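Side-chain contacts in 16S rRNA processing protein (PDB 2F1L), which probably acts as an accessory factor in the last step of 30S ribosomal subunit assembly, needed for efficient processing of 16S rRNA: residues V38-T42 / D43-N47; D85-E88 / E89-F93; Y114-Q117 / L118-L121. All blocks are in the same frame, centred on the assembly; numbering follows the deposited sequence. Where two conformers were deposited one is given.

In the fold
The three contacts are all local, each within one continuous run of chain, and none touches another. Interaction 1 is partly buried near the centre of the chain, where the end of strand 35-40 turns against strand 169-173; its chemistry is hydroxyl to carbonyl. Interaction 2, about 22 Å away between centres, is a surface contact on the short helix 87-91 of the N-terminal domain and relies on charge: a capping carboxylate and a salt bridge. Interaction 3 belongs to the PRC-barrel domain, about 41 Å from interaction 2 between centres, and combines a His-carboxylate bond, made by one conformer of an exposed histidine, with a buried leucine on the loosely bonded helix 115-118.

Interaction 1: residues V38-T42 / D43-N47; sequences VYSFT and DPLDN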
ATOM      1  N   VAL A  38      -2.056  18.378  -0.809  1.00 31.66           N
ATOM      2  CA  VAL A  38      -0.800  17.668  -0.744  1.00 33.84           C
ATOM      3  C   VAL A  38      -1.100  16.179  -0.734  1.00 33.71           C
ATOM      4  O   VAL A  38      -1.955  15.720   0.017  1.00 33.58           O
ATOM      5  CB  VAL A  38      -0.043  18.080   0.545  1.00 35.17           C
ATOM      6  CG1 VAL A  38       1.037  17.111   0.884  1.00 42.47           C
ATOM      7  CG2 VAL A  38       0.575  19.464   0.356  1.00 35.62           C
ATOM      8  N   TYR A  39      -0.433  15.428  -1.603  1.00 32.92           N
ATOM      9  CA  TYR A  39      -0.441  13.999  -1.466  1.00 33.53           C
ATOM     10  C   TYR A  39       0.724  13.646  -0.526  1.00 32.62           C
ATOM     11  O   TYR A  39       1.798  14.272  -0.588  1.00 31.74           O
ATOM     12  CB  TYR A  39      -0.276  13.303  -2.821  1.00 36.60           C
ATOM     13  CG  TYR A  39      -1.448  13.379  -3.792  1.00 36.38           C
ATOM     14  CD1 TYR A  39      -2.747  13.274  -3.368  1.00 42.91           C
ATOM     15  CD2 TYR A  39      -1.223  13.459  -5.163  1.00 44.75           C
ATOM     16  CE1 TYR A  39      -3.809  13.285  -4.279  1.00 44.97           C
ATOM     17  CE2 TYR A  39      -2.265  13.472  -6.073  1.00 47.63           C
ATOM     18  CZ  TYR A  39      -3.562  13.395  -5.624  1.00 48.49           C
ATOM     19  OH  TYR A  39      -4.620  13.431  -6.516  1.00 40.28           O
ATOM     20  N   SER A  40       0.517  12.674   0.360  1.00 30.91           N
ATOM     21  CA  SER A  40       1.590  12.246   1.267  1.00 30.21           C
ATOM     22  C   SER A  40       2.127  10.884   0.893  1.00 27.90           C
ATOM     23  O   SER A  40       1.357  10.012   0.583  1.00 32.08           O
ATOM     24  CB  SER A  40       1.078  12.170   2.688  1.00 28.66           C
ATOM     25  OG  SER A  40       1.993  11.470   3.494  1.00 22.15           O
ATOM     26  N   PHE A  41       3.435  10.698   0.972  1.00 27.32           N
ATOM     27  CA  PHE A  41       4.077   9.418   0.654  1.00 27.64           C
ATOM     28  C   PHE A  41       4.641   8.698   1.891  1.00 27.11           C
ATOM     29  O   PHE A  41       5.415   7.688   1.790  1.00 29.33           O
ATOM     30  CB  PHE A  41       5.199   9.656  -0.386  1.00 29.01           C
ATOM     31  CG  PHE A  41       4.740  10.388  -1.631  1.00 23.61           C
ATOM     32  CD1 PHE A  41       3.480  10.146  -2.175  1.00 32.00           C
ATOM     33  CD2 PHE A  41       5.584  11.275  -2.284  1.00 34.10           C
ATOM     34  CE1 PHE A  41       3.046  10.833  -3.303  1.00 29.70           C
ATOM     35  CE2 PHE A  41       5.160  11.978  -3.421  1.00 25.25           C
ATOM     36  CZ  PHE A  41       3.899  11.744  -3.934  1.00 32.19           C
ATOM     37  N   THR A  42       4.271   9.212   3.048  1.00 25.04           N
ATOM     38  CA  THR A  42       4.768   8.719   4.321  1.00 25.72           C
ATOM     39  C   THR A  42       3.893   7.566   4.842  1.00 26.72           C
ATOM     40  O   THR A  42       2.765   7.387   4.415  1.00 22.40           O
ATOM     41  CB  THR A  42       4.792   9.838   5.384  1.00 25.66           C
ATOM     42  OG1 THR A  42       3.450  10.327   5.643  1.00 27.49           O
ATOM     43  CG2 THR A  42       5.642  10.994   4.897  1.00 29.52           C
ATOM     44  N   ASP A  43       4.471   6.774   5.743  1.00 27.83           N
ATOM     45  CA  ASP A  43       3.764   5.733   6.434  0.50 27.70           C
ATOM     46  C   ASP A  43       3.970   6.015   7.903  1.00 28.43           C
ATOM     47  O   ASP A  43       5.085   6.088   8.337  1.00 30.67           O
ATOM     48  CB  ASP A  43       4.388   4.388   6.097  0.50 25.36           C
ATOM     49  CG  ASP A  43       3.645   3.251   6.703  0.50 28.92           C
ATOM     50  OD1 ASP A  43       2.604   3.505   7.370  0.50 17.64           O
ATOM     51  OD2 ASP A  43       4.109   2.101   6.495  0.50 28.97           O
ATOM     52  N   PRO A  44       2.891   6.272   8.668  1.00 29.22           N
ATOM     53  CA  PRO A  44       1.482   6.476   8.422  1.00 29.51           C
ATOM     54  C   PRO A  44       1.268   7.635   7.480  1.00 30.32           C
ATOM     55  O   PRO A  44       2.146   8.510   7.375  1.00 26.85           O
ATOM     56  CB  PRO A  44       0.968   6.918   9.790  1.00 30.32           C
ATOM     57  CG  PRO A  44       1.887   6.331  10.756  1.00 30.71           C
ATOM     58  CD  PRO A  44       3.196   6.409  10.101  1.00 27.77           C
ATOM     59  N   LEU A  45       0.086   7.707   6.864  1.00 29.22           N
ATOM     60  CA  LEU A  45      -0.181   8.815   5.959  1.00 30.76           C
ATOM     61  C   LEU A  45       0.082  10.195   6.579  1.00 31.60           C
ATOM     62  O   LEU A  45       0.523  11.119   5.883  1.00 32.73           O
ATOM     63  CB  LEU A  45      -1.614   8.768   5.453  1.00 32.74           C
ATOM     64  CG  LEU A  45      -1.948   9.566   4.184  1.00 33.55           C
ATOM     65  CD1 LEU A  45      -1.150   9.087   3.023  1.00 37.26           C
ATOM     66  CD2 LEU A  45      -3.428   9.409   3.879  1.00 33.28           C
ATOM     67  N   ASP A  46      -0.194  10.357   7.872  1.00 31.58           N
ATOM     68  CA  ASP A  46      -0.212  11.712   8.441  1.00 32.37           C
ATOM     69  C   ASP A  46       1.141  12.147   8.947  1.00 29.91           C
ATOM     70  O   ASP A  46       1.292  13.222   9.456  1.00 31.22           O
ATOM     71  CB  ASP A  46      -1.269  11.851   9.547  1.00 33.38           C
ATOM     72  CG  ASP A  46      -0.930  11.083  10.779  1.00 31.69           C
ATOM     73  OD1 ASP A  46       0.137  10.440  10.790  1.00 34.72           O
ATOM     74  OD2 ASP A  46      -1.756  11.093  11.722  1.00 34.28           O
ATOM     75  N   ASN A  47       2.122  11.293   8.765  1.00 30.30           N
ATOM     76  CA  ASN A  47       3.432  11.495   9.262  1.00 30.35           C
ATOM     77  C   ASN A  47       4.136  12.644   8.584  1.00 30.49           C
ATOM     78  O   ASN A  47       4.974  13.292   9.164  1.00 29.28           O
ATOM     79  CB  ASN A  47       4.210  10.207   9.059  1.00 33.07           C
ATOM     80  CG  ASN A  47       5.560  10.258   9.690  1.00 37.80           C
ATOM     81  OD1 ASN A  47       5.658  10.540  10.866  1.00 39.61           O
ATOM     82  ND2 ASN A  47       6.619  10.024   8.907  1.00 35.18           N
TER
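Ser40 and Thr42 turn their hydroxyls onto the carbonyls of Leu45 and Pro44, respectively, in a turn that opens with an ST turn at the end of strand 35-40 in the N-terminal domain. Two hydroxyl-to-carbonyl bonds cross the contact. Ser40 OG gives its hydrogen to Leu45 O at 2.8 Å, 15° from the carbonyl plane, and Thr42 OG1 donates to Pro44 O, also at 2.8 Å. Ser40 OG is at the same time the acceptor of the ST turn, taking Thr42 N at 3.2 Å with a nearly straight N-H...O angle of 167°. Thr42 OG1 likewise has a second role, accepting from Leu48 N.

The apolar part is smaller. Leu45 CD1 rests 3.8 Å from Ser40 CB, and this leucine also touches Leu170 of strand 169-173. The peptide bond before Pro44 is cis, and Pro44 itself packs on Val169 and Ile172 of that strand, joining the turn to the PRC-barrel domain. Asn47 CB comes within 3.5 Å of Thr42 OG1, while Pro44 O, besides the threonine hydroxyl, receives Asn47 N at 3.1 Å.

Interaction 2: residues D85-E88 / E89-F93; sequences DDRE and EARTF
Helix 87-91, a short surface helix of the N-terminal domain, starts with an N-cap: Asp86 takes backbone N-H groups of the first turn on its carboxylate. Both bonds end on OD2, from Glu88 N at 2.9 Å and from Glu89 N at 3.3 Å, and both donors reach it from the same face, some 46° out of the carboxylate plane. With chi1 at 69°, Asp86 CG sits between its own N and carbonyl carbon, which folds the carboxylate back over the helix start. The negative charge there would be expected to suit the N-terminal end of the helix dipole. The helical frame itself is marked by Ala90 N donating to Asp86 O and Arg91 N to Arg87 O.

Within the same helix, three residues apart, Glu88 and Arg91 form a side-on salt bridge, their side chains running alongside each other in the same direction. Arg91 NE meets Glu88 OE1 at 2.7 Å, and Arg91 NH1 meets the syn lone pair of Glu88 OE2 at 3.0 Å. Two bonds to two oxygens would be expected to limit the rotation of both groups, although their planes are not coplanar. The bend of Glu88 at its second torsion brings its carboxylate round to the arginine.

Arg87 lies extended past this pair, its NH1 bonded to Gly31 O. Its guanidinium is turned 82° from that of Arg91, and the two like charges come close, with Arg87 NE 3.3 Å from Arg91 NH1. A water accepts from Arg87 NH2 at 2.9 Å and, weakly, from Arg91 NH1.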
ATOM      1  N   ASP A  85      -0.701  33.093   2.458  1.00 35.89           N
ATOM      2  CA  ASP A  85      -2.016  33.457   3.003  1.00 34.68           C
ATOM      3  C   ASP A  85      -3.140  33.772   2.025  1.00 35.05           C
ATOM      4  O   ASP A  85      -4.164  34.293   2.439  1.00 33.67           O
ATOM      5  CB  ASP A  85      -1.841  34.605   3.979  1.00 31.97           C
ATOM      6  CG  ASP A  85      -0.822  34.288   5.037  1.00 32.77           C
ATOM      7  OD1 ASP A  85      -0.913  33.215   5.668  1.00 37.28           O
ATOM      8  OD2 ASP A  85       0.085  35.103   5.238  1.00 42.55           O
ATOM      9  N   ASP A  86      -2.993  33.463   0.739  1.00 38.13           N
ATOM     10  CA  ASP A  86      -4.192  33.410  -0.139  1.00 38.80           C
ATOM     11  C   ASP A  86      -4.079  32.409  -1.255  1.00 35.17           C
ATOM     12  O   ASP A  86      -2.990  31.973  -1.644  1.00 32.18           O
ATOM     13  CB  ASP A  86      -4.496  34.766  -0.752  1.00 42.44           C
ATOM     14  CG  ASP A  86      -3.472  35.156  -1.748  1.00 43.20           C
ATOM     15  OD1 ASP A  86      -2.386  35.513  -1.298  1.00 53.37           O
ATOM     16  OD2 ASP A  86      -3.724  35.030  -2.955  1.00 35.36           O
ATOM     17  N   ARG A  87      -5.242  32.076  -1.791  1.00 34.00           N
ATOM     18  CA  ARG A  87      -5.355  31.009  -2.800  1.00 29.52           C
ATOM     19  C   ARG A  87      -4.517  31.300  -4.017  1.00 28.21           C
ATOM     20  O   ARG A  87      -4.006  30.401  -4.627  1.00 30.06           O
ATOM     21  CB  ARG A  87      -6.819  30.824  -3.182  1.00 29.39           C
ATOM     22  CG  ARG A  87      -7.149  29.707  -4.195  1.00 26.90           C
ATOM     23  CD  ARG A  87      -8.602  29.855  -4.561  1.00 29.30           C
ATOM     24  NE  ARG A  87      -9.135  28.808  -5.423  1.00 38.29           N
ATOM     25  CZ  ARG A  87      -9.498  27.607  -5.002  1.00 28.17           C
ATOM     26  NH1 ARG A  87      -9.381  27.248  -3.735  1.00 34.34           N
ATOM     27  NH2 ARG A  87     -10.008  26.763  -5.852  1.00 35.67           N
ATOM     28  N   GLU A  88      -4.356  32.562  -4.373  1.00 31.20           N
ATOM     29  CA  GLU A  88      -3.715  32.900  -5.627  1.00 30.31           C
ATOM     30  C   GLU A  88      -2.210  32.718  -5.562  1.00 31.80           C
ATOM     31  O   GLU A  88      -1.646  32.188  -6.518  1.00 34.33           O
ATOM     32  CB  GLU A  88      -4.105  34.306  -6.058  1.00 29.31           C
ATOM     33  CG  GLU A  88      -5.588  34.451  -6.286  1.00 30.13           C
ATOM     34  CD  GLU A  88      -6.183  33.305  -7.118  1.00 33.99           C
ATOM     35  OE1 GLU A  88      -5.639  32.993  -8.206  1.00 24.85           O
ATOM     36  OE2 GLU A  88      -7.186  32.702  -6.678  1.00 35.97           O
ATOM     37  N   GLU A  89      -1.548  33.139  -4.476  1.00 31.12           N
ATOM     38  CA  GLU A  89      -0.140  32.788  -4.316  0.50 31.97           C
ATOM     39  C   GLU A  89       0.019  31.246  -4.213  1.00 32.73           C
ATOM     40  O   GLU A  89       0.948  30.663  -4.800  1.00 31.59           O
ATOM     41  CB  GLU A  89       0.467  33.502  -3.109  0.50 32.67           C
ATOM     42  CG  GLU A  89       1.968  33.270  -2.918  0.50 34.82           C
ATOM     43  CD  GLU A  89       2.823  33.869  -4.009  0.50 38.11           C
ATOM     44  OE1 GLU A  89       2.666  35.086  -4.314  0.50 39.45           O
ATOM     45  OE2 GLU A  89       3.668  33.116  -4.548  0.50 44.33           O
ATOM     46  N   ALA A  90      -0.909  30.585  -3.515  1.00 31.54           N
ATOM     47  CA  ALA A  90      -0.836  29.156  -3.318  1.00 31.68           C
ATOM     48  C   ALA A  90      -0.821  28.335  -4.624  1.00 33.58           C
ATOM     49  O   ALA A  90      -0.169  27.274  -4.664  1.00 32.68           O
ATOM     50  CB  ALA A  90      -1.925  28.700  -2.417  1.00 30.44           C
ATOM     51  N   ARG A  91      -1.524  28.814  -5.660  1.00 30.74           N
ATOM     52  CA  ARG A  91      -1.575  28.135  -6.936  1.00 31.77           C
ATOM     53  C   ARG A  91      -0.173  27.936  -7.444  1.00 32.76           C
ATOM     54  O   ARG A  91       0.114  26.923  -8.051  1.00 35.40           O
ATOM     55  CB  ARG A  91      -2.282  28.976  -7.983  1.00 30.74           C
ATOM     56  CG  ARG A  91      -3.738  28.920  -7.949  1.00 33.00           C
ATOM     57  CD  ARG A  91      -4.367  29.773  -9.100  1.00 36.30           C
ATOM     58  NE  ARG A  91      -5.639  30.309  -8.634  1.00 34.03           N
ATOM     59  CZ  ARG A  91      -6.778  29.622  -8.645  1.00 44.75           C
ATOM     60  NH1 ARG A  91      -7.919  30.171  -8.165  1.00 37.80           N
ATOM     61  NH2 ARG A  91      -6.779  28.379  -9.135  1.00 39.80           N
ATOM     62  N   THR A  92       0.690  28.918  -7.212  1.00 31.42           N
ATOM     63  CA  THR A  92       2.039  28.874  -7.724  1.00 30.37           C
ATOM     64  C   THR A  92       2.885  27.835  -7.049  1.00 30.11           C
ATOM     65  O   THR A  92       3.953  27.569  -7.521  1.00 29.06           O
ATOM     66  CB  THR A  92       2.757  30.236  -7.597  1.00 30.16           C
ATOM     67  OG1 THR A  92       3.056  30.487  -6.238  1.00 30.96           O
ATOM     68  CG2 THR A  92       1.864  31.364  -8.109  1.00 35.56           C
ATOM     69  N   PHE A  93       2.406  27.218  -5.973  1.00 32.74           N
ATOM     70  CA  PHE A  93       3.114  26.103  -5.330  1.00 32.38           C
ATOM     71  C   PHE A  93       2.827  24.752  -5.935  1.00 32.15           C
ATOM     72  O   PHE A  93       3.494  23.756  -5.579  1.00 27.81           O
ATOM     73  CB  PHE A  93       2.828  26.093  -3.831  1.00 33.74           C
ATOM     74  CG  PHE A  93       3.619  27.113  -3.115  1.00 32.44           C
ATOM     75  CD1 PHE A  93       3.394  28.456  -3.359  1.00 31.88           C
ATOM     76  CD2 PHE A  93       4.687  26.745  -2.308  1.00 42.71           C
ATOM     77  CE1 PHE A  93       4.176  29.428  -2.755  1.00 40.26           C
ATOM     78  CE2 PHE A  93       5.484  27.713  -1.682  1.00 38.26           C
ATOM     79  CZ  PHE A  93       5.235  29.054  -1.920  1.00 37.81           C
TER
HETATM   80  O   HOH W   1     -10.113  27.625  -8.571  1.00 57.10           O

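Interaction 3: residues Y114-Q117 / L118-L121; sequences YWHQ and LEGL
The short helix 115-118 of the PRC-barrel domain, with the turn that leads from it into strand 122-125, can be bridged across one turn by a His-carboxylate hydrogen bond between His116 and Glu119. In one of the two conformers modelled for His116, ND1 donates to Glu119 OE2 at 3.3 Å with an N-H...O angle of 154°. The acceptor then lies close to the imidazole plane, at the ring edge, whereas the ring nitrogen approaches the carboxylate from above its plane; the two flat groups are turned 44° against each other. The side chains run alongside one another in the same direction. Glu119 is extended beyond CG (chi2 156°), which carries its carboxylate the length needed to come level with the ring. Its stem also passes the backbone, with CB 3.6 Å from His116 O.

Backbone support for the helix is slight. Trp115 O accepts weak bonds from both Leu118 N and Glu119 N, the latter at 3.5 Å. At the helix start a side chain supplies a firmer bond: Gln117, extended beyond CG, brings OE1 back to Tyr114 N at 3.0 Å, nearly straight at the hydrogen.

Leu118 forms the buried side. Its CG lies 3.8 Å from Tyr114 O, and the side chain continues onto Leu137 of strand 130-138 and Ile172 of strand 169-173. Leu121 also packs on Ile172, and its CG comes within 4.2 Å of Gln117 O. Leu121 N bonds back to Leu118 O at 3.1 Å, closing residues 118 to 121. Gly120, with a positive phi, stands at the third position, as is usual in a type II beta turn, here the connection from a short helix into a barrel strand.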
ATOM      1  N   TYR A 114       9.001   0.114  16.434  1.00 69.42           N
ATOM      2  CA  TYR A 114       9.251  -1.282  16.637  1.00 66.22           C
ATOM      3  C   TYR A 114       7.955  -1.997  16.407  1.00 61.13           C
ATOM      4  O   TYR A 114       6.875  -1.478  16.662  1.00 58.73           O
ATOM      5  CB  TYR A 114       9.710  -1.567  18.052  1.00 67.70           C
ATOM      6  CG  TYR A 114      11.091  -1.100  18.337  1.00 69.17           C
ATOM      7  CD1 TYR A 114      12.162  -1.527  17.553  1.00 72.62           C
ATOM      8  CD2 TYR A 114      11.340  -0.252  19.415  1.00 74.18           C
ATOM      9  CE1 TYR A 114      13.455  -1.112  17.831  1.00 72.65           C
ATOM     10  CE2 TYR A 114      12.622   0.170  19.706  1.00 72.93           C
ATOM     11  CZ  TYR A 114      13.676  -0.259  18.911  1.00 71.48           C
ATOM     12  OH  TYR A 114      14.948   0.164  19.213  1.00 72.36           O
ATOM     13  N   TRP A 115       8.098  -3.209  15.914  1.00 58.56           N
ATOM     14  CA  TRP A 115       7.009  -4.162  15.841  1.00 58.03           C
ATOM     15  C   TRP A 115       6.289  -4.339  17.176  1.00 55.63           C
ATOM     16  O   TRP A 115       5.059  -4.445  17.220  1.00 57.28           O
ATOM     17  CB  TRP A 115       7.570  -5.519  15.411  1.00 57.81           C
ATOM     18  CG  TRP A 115       7.626  -5.746  13.960  1.00 57.25           C
ATOM     19  CD1 TRP A 115       7.551  -4.815  12.938  1.00 57.62           C
ATOM     20  CD2 TRP A 115       7.772  -7.014  13.340  1.00 59.36           C
ATOM     21  NE1 TRP A 115       7.624  -5.451  11.715  1.00 54.26           N
ATOM     22  CE2 TRP A 115       7.775  -6.801  11.935  1.00 57.10           C
ATOM     23  CE3 TRP A 115       7.899  -8.326  13.837  1.00 59.83           C
ATOM     24  CZ2 TRP A 115       7.919  -7.859  11.023  1.00 57.75           C
ATOM     25  CZ3 TRP A 115       8.032  -9.378  12.929  1.00 57.88           C
ATOM     26  CH2 TRP A 115       8.047  -9.133  11.537  1.00 58.80           C
ATOM     27  N   HIS A 116       7.048  -4.400  18.253  0.50 53.09           N
ATOM     28  CA  HIS A 116       6.455  -4.720  19.523  0.50 50.53           C
ATOM     29  C   HIS A 116       5.692  -3.463  20.073  0.50 49.59           C
ATOM     30  O   HIS A 116       4.746  -3.606  20.850  0.50 50.22           O
ATOM     31  CB  HIS A 116       7.515  -5.386  20.462  0.50 49.67           C
ATOM     32  CG  HIS A 116       8.198  -6.601  19.859  0.50 45.99           C
ATOM     33  ND1 HIS A 116       7.569  -7.466  18.983  0.50 34.60           N
ATOM     34  CD2 HIS A 116       9.450  -7.097  20.028  0.50 39.53           C
ATOM     35  CE1 HIS A 116       8.403  -8.430  18.634  0.50 31.55           C
ATOM     36  NE2 HIS A 116       9.552  -8.227  19.251  0.50 32.15           N
ATOM     37  N   GLN A 117       6.045  -2.254  19.623  1.00 48.45           N
ATOM     38  CA  GLN A 117       5.243  -1.048  19.922  1.00 47.22           C
ATOM     39  C   GLN A 117       3.829  -1.004  19.287  1.00 43.72           C
ATOM     40  O   GLN A 117       2.943  -0.397  19.830  1.00 41.95           O
ATOM     41  CB  GLN A 117       5.985   0.189  19.456  1.00 47.68           C
ATOM     42  CG  GLN A 117       7.228   0.517  20.228  1.00 49.44           C
ATOM     43  CD  GLN A 117       7.794   1.820  19.743  1.00 54.40           C
ATOM     44  OE1 GLN A 117       8.072   1.970  18.554  1.00 54.56           O
ATOM     45  NE2 GLN A 117       7.907   2.795  20.641  1.00 53.19           N
ATOM     46  N   LEU A 118       3.642  -1.615  18.121  1.00 42.89           N
ATOM     47  CA  LEU A 118       2.333  -1.701  17.458  1.00 42.31           C
ATOM     48  C   LEU A 118       1.384  -2.766  18.049  1.00 40.91           C
ATOM     49  O   LEU A 118       0.165  -2.609  17.975  1.00 40.78           O
ATOM     50  CB  LEU A 118       2.533  -1.950  15.960  1.00 42.62           C
ATOM     51  CG  LEU A 118       3.383  -0.859  15.272  1.00 41.88           C
ATOM     52  CD1 LEU A 118       3.637  -1.242  13.835  1.00 38.43           C
ATOM     53  CD2 LEU A 118       2.743   0.527  15.370  1.00 39.69           C
ATOM     54  N   GLU A 119       1.952  -3.828  18.625  1.00 39.18           N
ATOM     55  CA  GLU A 119       1.189  -4.896  19.280  1.00 38.55           C
ATOM     56  C   GLU A 119       0.278  -4.345  20.353  1.00 38.62           C
ATOM     57  O   GLU A 119       0.703  -3.591  21.217  1.00 40.73           O
ATOM     58  CB  GLU A 119       2.127  -5.933  19.895  1.00 36.42           C
ATOM     59  CG  GLU A 119       2.522  -7.002  18.907  1.00 42.75           C
ATOM     60  CD  GLU A 119       3.840  -7.700  19.211  1.00 46.38           C
ATOM     61  OE1 GLU A 119       4.261  -7.795  20.391  1.00 44.17           O
ATOM     62  OE2 GLU A 119       4.454  -8.168  18.232  1.00 56.89           O
ATOM     63  N   GLY A 120      -0.984  -4.726  20.296  1.00 38.25           N
ATOM     64  CA  GLY A 120      -1.953  -4.284  21.278  1.00 37.20           C
ATOM     65  C   GLY A 120      -2.676  -3.016  20.901  1.00 37.41           C
ATOM     66  O   GLY A 120      -3.596  -2.639  21.586  1.00 39.31           O
ATOM     67  N   LEU A 121      -2.296  -2.357  19.806  1.00 37.75           N
ATOM     68  CA  LEU A 121      -3.031  -1.171  19.368  1.00 36.67           C
ATOM     69  C   LEU A 121      -4.385  -1.565  18.838  1.00 37.76           C
ATOM     70  O   LEU A 121      -4.520  -2.586  18.127  1.00 37.48           O
ATOM     71  CB  LEU A 121      -2.285  -0.428  18.283  1.00 38.09           C
ATOM     72  CG  LEU A 121      -1.010   0.317  18.679  1.00 38.87           C
ATOM     73  CD1 LEU A 121      -0.437   0.988  17.473  1.00 36.10           C
ATOM     74  CD2 LEU A 121      -1.309   1.324  19.740  1.00 39.66           C
TER